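Local atomic coordinates of neuraminidase (Influenza A virus, PDB entry 4GEZ), a protein that is predicted to remove terminal sialic acids from glycoconjugates, although this neuraminidase-like bat influenza A protein has a diverged putative active site. Residues Asp42-Arg47 with Tyr65-Asn70; Ala49-Asp54 with Gln359-Phe364; Gly295-Gln300 with Ser312-Leu317. All blocks are in the same frame, centred on the assembly; numbering follows the deposited sequence.

Contact 1 (Asp42-Arg47 with Tyr65-Asn70); sequences DLILSR and YGLSAN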
loop_
_atom_site.group_PDB
_atom_site.type_symbol
_atom_site.label_atom_id
_atom_site.label_comp_id
_atom_site.label_asym_id
_atom_site.label_seq_id
_atom_site.Cartn_x
_atom_site.Cartn_y
_atom_site.Cartn_z
ATOM N N ASP A 42 8.884 -11.161 -2.961
ATOM C CA ASP A 42 7.759 -10.513 -3.638
ATOM C C ASP A 42 8.169 -9.484 -4.691
ATOM O O ASP A 42 7.316 -8.766 -5.219
ATOM C CB ASP A 42 6.849 -9.826 -2.618
ATOM C CG ASP A 42 7.598 -8.817 -1.762
ATOM O OD1 ASP A 42 8.705 -9.142 -1.283
ATOM O OD2 ASP A 42 7.091 -7.687 -1.586
ATOM N N LEU A 43 9.459 -9.419 -5.011
ATOM C CA LEU A 43 9.923 -8.494 -6.041
ATOM C C LEU A 43 9.650 -9.052 -7.435
ATOM O O LEU A 43 9.718 -10.264 -7.665
ATOM C CB LEU A 43 11.414 -8.141 -5.864
ATOM C CG LEU A 43 11.769 -7.321 -4.618
ATOM C CD1 LEU A 43 13.273 -7.199 -4.392
ATOM C CD2 LEU A 43 11.143 -5.945 -4.721
ATOM N N ILE A 44 9.306 -8.157 -8.353
ATOM C CA ILE A 44 9.025 -8.539 -9.730
ATOM C C ILE A 44 10.277 -8.441 -10.592
ATOM O O ILE A 44 10.940 -7.401 -10.631
ATOM C CB ILE A 44 7.904 -7.654 -10.333
ATOM C CG1 ILE A 44 6.606 -7.841 -9.545
ATOM C CG2 ILE A 44 7.656 -8.013 -11.784
ATOM C CD1 ILE A 44 5.480 -6.911 -9.959
ATOM N N LEU A 45 10.601 -9.531 -11.280
ATOM C CA LEU A 45 11.749 -9.546 -12.180
ATOM C C LEU A 45 11.296 -8.912 -13.492
ATOM O O LEU A 45 10.195 -9.183 -13.964
ATOM C CB LEU A 45 12.264 -10.977 -12.386
ATOM C CG LEU A 45 12.572 -11.720 -11.079
ATOM C CD1 LEU A 45 13.007 -13.162 -11.296
ATOM C CD2 LEU A 45 13.620 -10.968 -10.299
ATOM N N SER A 46 12.135 -8.058 -14.069
ATOM C CA SER A 46 11.720 -7.248 -15.205
ATOM C C SER A 46 12.779 -7.160 -16.297
ATOM O O SER A 46 13.940 -7.513 -16.085
ATOM C CB SER A 46 11.361 -5.839 -14.734
ATOM O OG SER A 46 12.501 -5.161 -14.246
ATOM N N ARG A 47 12.350 -6.693 -17.466
ATOM C CA ARG A 47 13.244 -6.373 -18.572
ATOM C C ARG A 47 12.576 -5.306 -19.431
ATOM O O ARG A 47 11.374 -5.051 -19.282
ATOM C CB ARG A 47 13.572 -7.621 -19.401
ATOM C CG ARG A 47 12.360 -8.340 -19.990
ATOM C CD ARG A 47 12.784 -9.539 -20.844
ATOM N NE ARG A 47 13.443 -10.582 -20.054
ATOM C CZ ARG A 47 12.926 -11.783 -19.798
ATOM N NH1 ARG A 47 11.745 -12.124 -20.290
ATOM N NH2 ARG A 47 13.603 -12.657 -19.064
ATOM N N TYR A 65 8.514 -10.953 -15.908
ATOM C CA TYR A 65 8.675 -12.362 -16.280
ATOM C C TYR A 65 8.782 -13.321 -15.085
ATOM O O TYR A 65 8.760 -14.545 -15.260
ATOM C CB TYR A 65 9.879 -12.538 -17.223
ATOM C CG TYR A 65 11.225 -12.258 -16.590
ATOM C CD1 TYR A 65 11.977 -13.281 -16.023
ATOM C CD2 TYR A 65 11.750 -10.971 -16.573
ATOM C CE1 TYR A 65 13.210 -13.028 -15.447
ATOM C CE2 TYR A 65 12.980 -10.704 -16.001
ATOM C CZ TYR A 65 13.705 -11.739 -15.440
ATOM O OH TYR A 65 14.930 -11.481 -14.870
ATOM N N GLY A 66 8.923 -12.779 -13.879
ATOM C CA GLY A 66 9.064 -13.640 -12.716
ATOM C C GLY A 66 9.087 -12.961 -11.359
ATOM O O GLY A 66 9.034 -11.730 -11.256
ATOM N N LEU A 67 9.175 -13.779 -10.313
ATOM C CA LEU A 67 9.248 -13.291 -8.940
ATOM C C LEU A 67 10.611 -13.621 -8.337
ATOM O O LEU A 67 11.225 -14.632 -8.682
ATOM C CB LEU A 67 8.129 -13.905 -8.094
ATOM C CG LEU A 67 6.696 -13.530 -8.480
ATOM C CD1 LEU A 67 5.685 -14.214 -7.578
ATOM C CD2 LEU A 67 6.501 -12.030 -8.431
ATOM N N SER A 68 11.076 -12.766 -7.433
ATOM C CA SER A 68 12.401 -12.912 -6.840
ATOM C C SER A 68 12.540 -14.130 -5.926
ATOM O O SER A 68 13.649 -14.598 -5.676
ATOM C CB SER A 68 12.788 -11.631 -6.097
ATOM O OG SER A 68 11.785 -11.253 -5.178
ATOM N N ALA A 69 11.417 -14.640 -5.434
ATOM C CA ALA A 69 11.412 -15.864 -4.640
ATOM C C ALA A 69 12.022 -17.030 -5.411
ATOM O O ALA A 69 12.475 -18.009 -4.817
ATOM C CB ALA A 69 9.993 -16.204 -4.218
ATOM N N ASN A 70 12.017 -16.917 -6.735
ATOM C CA ASN A 70 12.553 -17.949 -7.613
ATOM C C ASN A 70 13.861 -17.493 -8.269
ATOM O O ASN A 70 14.217 -17.955 -9.351
ATOM C CB ASN A 70 11.505 -18.347 -8.660
ATOM C CG ASN A 70 10.206 -18.844 -8.031
ATOM O OD1 ASN A 70 10.159 -19.928 -7.449
ATOM N ND2 ASN A 70 9.149 -18.049 -8.146
#
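Tyr65 lies between two side chains of the facing strand, Arg47 over one ring face and Leu45 over the other. On the first side the guanidinium rests flat on the ring, the planes 12° apart, in a cation-pi contact with Arg47 CZ 3.8 Å from the Tyr65 ring centroid. A bend in the arginine chain at chi3 (65°) accompanies this flat approach, and a salt bridge to Glu82 together with a hydrogen bond to the carbonyl of Met78 holds NH1. Across the ring, Leu45 CB makes a CH-pi contact toward the rim, 3.5 Å from Tyr65 CZ.

The two strands run antiparallel and are joined by backbone hydrogen bonds. Leu45 N donates to Gly66 O at 2.7 Å, and Tyr65 N donates to Leu45 O at 3.1 Å. Where the second strand gives way to a 3-10 turn, Ser68 takes over the pairing: Ser68 N reaches Leu43 O at 2.9 Å, while Ser68 OG receives Leu43 N at 3.0 Å and also bonds to the carbonyl of Pro40.

Ile44 CG1 also approaches Leu67 CD2, 4.3 Å away; both residues pack on Phe33 of a neighbouring subunit as well. The two segments form the open end of the hairpin of strands 44-53 and 58-67; strand 83-88 follows 58-67 in the sheet, and 44-53 is its outermost strand within the chain.

Contact 2 (Ala49-Asp54 with Gln359-Phe364); sequences AYVSCD and QELSTF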
loop_
_atom_site.group_PDB
_atom_site.type_symbol
_atom_site.label_atom_id
_atom_site.label_comp_id
_atom_site.label_asym_id
_atom_site.label_seq_id
_atom_site.Cartn_x
_atom_site.Cartn_y
_atom_site.Cartn_z
ATOM N N ALA A 49 12.645 -2.059 -19.434
ATOM C CA ALA A 49 12.012 -0.982 -18.679
ATOM C C ALA A 49 12.332 0.389 -19.276
ATOM O O ALA A 49 13.383 0.578 -19.886
ATOM C CB ALA A 49 12.428 -1.038 -17.209
ATOM N N TYR A 50 11.415 1.335 -19.091
ATOM C CA TYR A 50 11.604 2.724 -19.512
ATOM C C TYR A 50 10.767 3.618 -18.603
ATOM O O TYR A 50 10.004 3.114 -17.784
ATOM C CB TYR A 50 11.219 2.923 -20.988
ATOM C CG TYR A 50 9.815 2.486 -21.337
ATOM C CD1 TYR A 50 9.546 1.166 -21.674
ATOM C CD2 TYR A 50 8.760 3.394 -21.342
ATOM C CE1 TYR A 50 8.270 0.757 -21.994
ATOM C CE2 TYR A 50 7.476 2.994 -21.661
ATOM C CZ TYR A 50 7.241 1.673 -21.986
ATOM O OH TYR A 50 5.973 1.251 -22.307
ATOM N N VAL A 51 10.894 4.932 -18.759
ATOM C CA VAL A 51 10.221 5.879 -17.877
ATOM C C VAL A 51 9.284 6.779 -18.677
ATOM O O VAL A 51 9.614 7.200 -19.789
ATOM C CB VAL A 51 11.262 6.741 -17.112
ATOM C CG1 VAL A 51 10.586 7.804 -16.266
ATOM C CG2 VAL A 51 12.120 5.857 -16.239
ATOM N N SER A 52 8.107 7.051 -18.119
ATOM C CA SER A 52 7.179 8.023 -18.694
ATOM C C SER A 52 6.422 8.710 -17.557
ATOM O O SER A 52 6.101 8.078 -16.547
ATOM C CB SER A 52 6.211 7.352 -19.677
ATOM O OG SER A 52 5.492 8.324 -20.419
ATOM N N CYS A 53 6.140 9.999 -17.727
ATOM C CA CYS A 53 5.585 10.817 -16.657
ATOM C C CYS A 53 4.232 11.399 -17.043
ATOM O O CYS A 53 3.988 11.678 -18.221
ATOM C CB CYS A 53 6.545 11.966 -16.327
ATOM S SG CYS A 53 8.271 11.481 -16.124
ATOM N N ASP A 54 3.367 11.598 -16.050
ATOM C CA ASP A 54 2.140 12.372 -16.241
ATOM C C ASP A 54 2.357 13.798 -15.748
ATOM O O ASP A 54 3.493 14.257 -15.672
ATOM C CB ASP A 54 0.931 11.716 -15.555
ATOM C CG ASP A 54 1.100 11.569 -14.044
ATOM O OD1 ASP A 54 1.864 12.334 -13.415
ATOM O OD2 ASP A 54 0.445 10.672 -13.475
ATOM N N GLN A 359 18.565 -5.227 -12.743
ATOM C CA GLN A 359 18.994 -4.057 -13.488
ATOM C C GLN A 359 18.262 -2.891 -12.862
ATOM O O GLN A 359 17.051 -2.760 -13.022
ATOM C CB GLN A 359 18.596 -4.155 -14.967
ATOM C CG GLN A 359 19.078 -5.393 -15.713
ATOM C CD GLN A 359 20.549 -5.317 -16.076
ATOM O OE1 GLN A 359 21.407 -5.186 -15.206
ATOM N NE2 GLN A 359 20.844 -5.376 -17.370
ATOM N N GLU A 360 18.979 -2.070 -12.107
ATOM C CA GLU A 360 18.366 -0.868 -11.569
ATOM C C GLU A 360 18.133 0.115 -12.708
ATOM O O GLU A 360 19.000 0.301 -13.573
ATOM C CB GLU A 360 19.239 -0.240 -10.482
ATOM C CG GLU A 360 18.570 0.930 -9.772
ATOM C CD GLU A 360 19.536 1.757 -8.956
ATOM O OE1 GLU A 360 20.618 1.247 -8.595
ATOM O OE2 GLU A 360 19.207 2.928 -8.680
ATOM N N LEU A 361 16.965 0.746 -12.718
ATOM C CA LEU A 361 16.681 1.758 -13.726
ATOM C C LEU A 361 17.033 3.134 -13.167
ATOM O O LEU A 361 16.220 3.759 -12.482
ATOM C CB LEU A 361 15.210 1.702 -14.148
ATOM C CG LEU A 361 14.844 2.388 -15.471
ATOM C CD1 LEU A 361 15.494 1.668 -16.636
ATOM C CD2 LEU A 361 13.334 2.453 -15.673
ATOM N N SER A 362 18.255 3.589 -13.438
ATOM C CA SER A 362 18.703 4.895 -12.965
ATOM C C SER A 362 18.182 5.992 -13.890
ATOM O O SER A 362 17.876 5.737 -15.054
ATOM C CB SER A 362 20.233 4.941 -12.900
ATOM O OG SER A 362 20.794 4.905 -14.196
ATOM N N THR A 363 18.069 7.210 -13.362
ATOM C CA THR A 363 17.616 8.352 -14.150
ATOM C C THR A 363 18.545 9.534 -13.919
ATOM O O THR A 363 18.972 9.783 -12.793
ATOM C CB THR A 363 16.154 8.777 -13.813
ATOM O OG1 THR A 363 16.075 9.233 -12.456
ATOM C CG2 THR A 363 15.188 7.624 -14.010
ATOM N N PHE A 364 18.834 10.267 -14.991
ATOM C CA PHE A 364 19.652 11.471 -14.917
ATOM C C PHE A 364 18.915 12.610 -15.623
ATOM O O PHE A 364 18.218 12.383 -16.616
ATOM C CB PHE A 364 21.015 11.245 -15.579
ATOM C CG PHE A 364 21.946 10.356 -14.793
ATOM C CD1 PHE A 364 21.812 8.972 -14.835
ATOM C CD2 PHE A 364 22.971 10.906 -14.027
ATOM C CE1 PHE A 364 22.678 8.149 -14.122
ATOM C CE2 PHE A 364 23.841 10.092 -13.310
ATOM C CZ PHE A 364 23.692 8.710 -13.356
#
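Two blades of the neuraminidase beta-propeller meet here, the strand of residues 49-53 belonging to one four-stranded sheet and that of 359-364 to another. Leu361 carries the contact: its CD2 lies 3.7 Å from Val51 CG2 and 3.9 Å from Ala49 CB, so that one methyl touches both residues. Leu361 CD1, the other methyl, is 4.1 Å from Ala49 CB. Leu361 CG is anti to the backbone N (chi1 -162°), which places both methyls against Ala49 and CD2 also against Val51. The side chains of Val51 and Leu361 lie alongside each other, running opposite ways.

Between these two propeller blades the contact is made by side chains; no hydrogen bond links the two segments. The axes of the two strand segments come within 8.4 Å, their directions 36° apart. Val51 CG2 also meets Thr363 CG2 at 4.2 Å, the two side chains set roughly perpendicular. The methyl of Thr363 faces the valine, while its hydroxyl is hydrogen-bonded to Thr29 and His30 in its own sheet. Phe329, from strand 322-329, packs against both Val51 and Thr363, and the carbonyl of Ala49 accepts a hydrogen bond from Arg325.

Contact 3 (Gly295-Gln300 with Ser312-Leu317); sequences GFVLEQ and SLSYEL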
loop_
_atom_site.group_PDB
_atom_site.type_symbol
_atom_site.label_atom_id
_atom_site.label_comp_id
_atom_site.label_asym_id
_atom_site.label_seq_id
_atom_site.Cartn_x
_atom_site.Cartn_y
_atom_site.Cartn_z
ATOM N N GLY A 295 30.710 0.980 -17.530
ATOM C CA GLY A 295 30.809 2.428 -17.508
ATOM C C GLY A 295 29.807 3.137 -18.405
ATOM O O GLY A 295 29.037 2.496 -19.124
ATOM N N PHE A 296 29.820 4.466 -18.353
ATOM C CA PHE A 296 28.934 5.297 -19.155
ATOM C C PHE A 296 29.531 6.700 -19.199
ATOM O O PHE A 296 29.786 7.298 -18.153
ATOM C CB PHE A 296 27.537 5.339 -18.536
ATOM C CG PHE A 296 26.443 5.674 -19.512
ATOM C CD1 PHE A 296 26.109 4.790 -20.529
ATOM C CD2 PHE A 296 25.736 6.864 -19.401
ATOM C CE1 PHE A 296 25.096 5.093 -21.428
ATOM C CE2 PHE A 296 24.719 7.172 -20.288
ATOM C CZ PHE A 296 24.399 6.288 -21.303
ATOM N N VAL A 297 29.772 7.215 -20.402
ATOM C CA VAL A 297 30.342 8.554 -20.548
ATOM C C VAL A 297 29.491 9.461 -21.444
ATOM O O VAL A 297 29.037 9.050 -22.511
ATOM C CB VAL A 297 31.836 8.509 -21.002
ATOM C CG1 VAL A 297 32.119 7.260 -21.811
ATOM C CG2 VAL A 297 32.227 9.771 -21.769
ATOM N N LEU A 298 29.269 10.693 -20.989
ATOM C CA LEU A 298 28.514 11.673 -21.759
ATOM C C LEU A 298 29.494 12.694 -22.315
ATOM O O LEU A 298 30.343 13.204 -21.584
ATOM C CB LEU A 298 27.487 12.389 -20.879
ATOM C CG LEU A 298 26.082 11.804 -20.711
ATOM C CD1 LEU A 298 25.258 11.988 -21.971
ATOM C CD2 LEU A 298 26.129 10.341 -20.309
ATOM N N GLU A 299 29.390 12.980 -23.608
ATOM C CA GLU A 299 30.271 13.952 -24.241
ATOM C C GLU A 299 29.502 15.030 -25.006
ATOM O O GLU A 299 28.559 14.734 -25.740
ATOM C CB GLU A 299 31.273 13.241 -25.160
ATOM C CG GLU A 299 32.251 12.333 -24.423
ATOM C CD GLU A 299 33.200 11.608 -25.359
ATOM O OE1 GLU A 299 32.829 11.405 -26.535
ATOM O OE2 GLU A 299 34.313 11.241 -24.920
ATOM N N GLN A 300 29.920 16.280 -24.824
ATOM C CA GLN A 300 29.265 17.421 -25.453
ATOM C C GLN A 300 29.946 17.787 -26.774
ATOM O O GLN A 300 31.177 17.839 -26.857
ATOM C CB GLN A 300 29.295 18.623 -24.506
ATOM C CG GLN A 300 28.428 19.796 -24.936
ATOM C CD GLN A 300 28.821 21.092 -24.253
ATOM O OE1 GLN A 300 29.984 21.298 -23.911
ATOM N NE2 GLN A 300 27.851 21.974 -24.055
ATOM N N SER A 312 33.908 19.112 -26.267
ATOM C CA SER A 312 34.310 20.163 -25.347
ATOM C C SER A 312 34.227 19.632 -23.919
ATOM O O SER A 312 35.136 19.833 -23.111
ATOM C CB SER A 312 33.417 21.395 -25.516
ATOM O OG SER A 312 32.069 21.097 -25.201
ATOM N N LEU A 313 33.131 18.940 -23.621
ATOM C CA LEU A 313 32.895 18.390 -22.288
ATOM C C LEU A 313 32.741 16.869 -22.325
ATOM O O LEU A 313 32.098 16.322 -23.221
ATOM C CB LEU A 313 31.640 19.023 -21.677
ATOM C CG LEU A 313 31.828 20.172 -20.682
ATOM C CD1 LEU A 313 32.695 21.274 -21.258
ATOM C CD2 LEU A 313 30.482 20.739 -20.247
ATOM N N SER A 314 33.346 16.191 -21.351
ATOM C CA SER A 314 33.271 14.731 -21.252
ATOM C C SER A 314 33.062 14.282 -19.806
ATOM O O SER A 314 33.955 14.431 -18.972
ATOM C CB SER A 314 34.553 14.099 -21.809
ATOM O OG SER A 314 34.451 12.688 -21.885
ATOM N N TYR A 315 31.892 13.725 -19.506
ATOM C CA TYR A 315 31.615 13.240 -18.155
ATOM C C TYR A 315 31.578 11.723 -18.111
ATOM O O TYR A 315 30.844 11.086 -18.862
ATOM C CB TYR A 315 30.287 13.798 -17.635
ATOM C CG TYR A 315 30.317 15.273 -17.308
ATOM C CD1 TYR A 315 31.028 15.742 -16.212
ATOM C CD2 TYR A 315 29.628 16.195 -18.089
ATOM C CE1 TYR A 315 31.056 17.087 -15.903
ATOM C CE2 TYR A 315 29.649 17.542 -17.789
ATOM C CZ TYR A 315 30.366 17.982 -16.694
ATOM O OH TYR A 315 30.392 19.323 -16.387
ATOM N N GLU A 316 32.381 11.150 -17.227
ATOM C CA GLU A 316 32.371 9.715 -17.012
ATOM C C GLU A 316 31.508 9.410 -15.794
ATOM O O GLU A 316 31.994 9.435 -14.665
ATOM C CB GLU A 316 33.797 9.207 -16.810
ATOM C CG GLU A 316 33.915 7.699 -16.683
ATOM C CD GLU A 316 35.355 7.232 -16.688
ATOM O OE1 GLU A 316 35.762 6.551 -15.724
ATOM O OE2 GLU A 316 36.075 7.542 -17.660
ATOM N N LEU A 317 30.226 9.137 -16.030
ATOM C CA LEU A 317 29.274 8.887 -14.948
ATOM C C LEU A 317 29.548 7.557 -14.262
ATOM O O LEU A 317 29.393 7.429 -13.048
ATOM C CB LEU A 317 27.832 8.902 -15.476
ATOM C CG LEU A 317 27.235 10.185 -16.055
ATOM C CD1 LEU A 317 25.814 9.958 -16.529
ATOM C CD2 LEU A 317 27.259 11.278 -15.014
#
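Leu298 and Tyr315 exchange two short backbone hydrogen bonds. Tyr315 N reaches Leu298 O at 2.6 Å, and Leu298 N returns the bond to Tyr315 O at 2.7 Å. The ladder continues with Gln300 N to Leu313 O at 2.7 Å and Ser312 N to Gln300 O at 3.1 Å, whereas at the far end the bond from Leu317 N to Phe296 O is weak.

Glu299 and Ser314 face each other as a non-hydrogen-bonded pair, their side chains joined by a weak bond from Ser314 OG to Glu299 OE2 at 3.4 Å. The other carboxylate oxygen, OE1, forms a salt bridge with Lys286 on the adjoining strand. Gln300 extends from a CG anti to the backbone N (chi1 -169°) and runs beside Leu313 in the same direction, with Gln300 OE1 3.6 Å from Leu313 CB.

On the face that carries Leu298, its CD2 meets Leu317 CD1 at 3.8 Å. Leu317 CD1 also stands at the edge of the Phe296 ring, 4.2 Å from Phe296 CD2. Phe344 of strand 343-349 packs on both leucines. This is an antiparallel hairpin with a long connecting loop, joining strands 294-301 and 313-318 in one sheet of the propeller.

How the contacts relate
Taken together, the contacts illustrate how a beta-propeller combines pairing within a blade with packing between blades. Contacts 1 and 3 are hairpins of different sheets, about 33 Å apart between centres and in series along the chain. Contact 2 joins strand 44-53, which it shares with contact 1, to strand 359-367 near the C-terminus; its centre lies about 18 Å from that of contact 1 and about 20 Å from that of contact 3. Contact 3 falls within the long sequence interval spanned by contact 2, and the two touch where Phe364 CE2 packs on Leu317 CD1 at 3.8 Å. Early and late parts of the chain thus meet side by side, consistent with closure of the propeller ring.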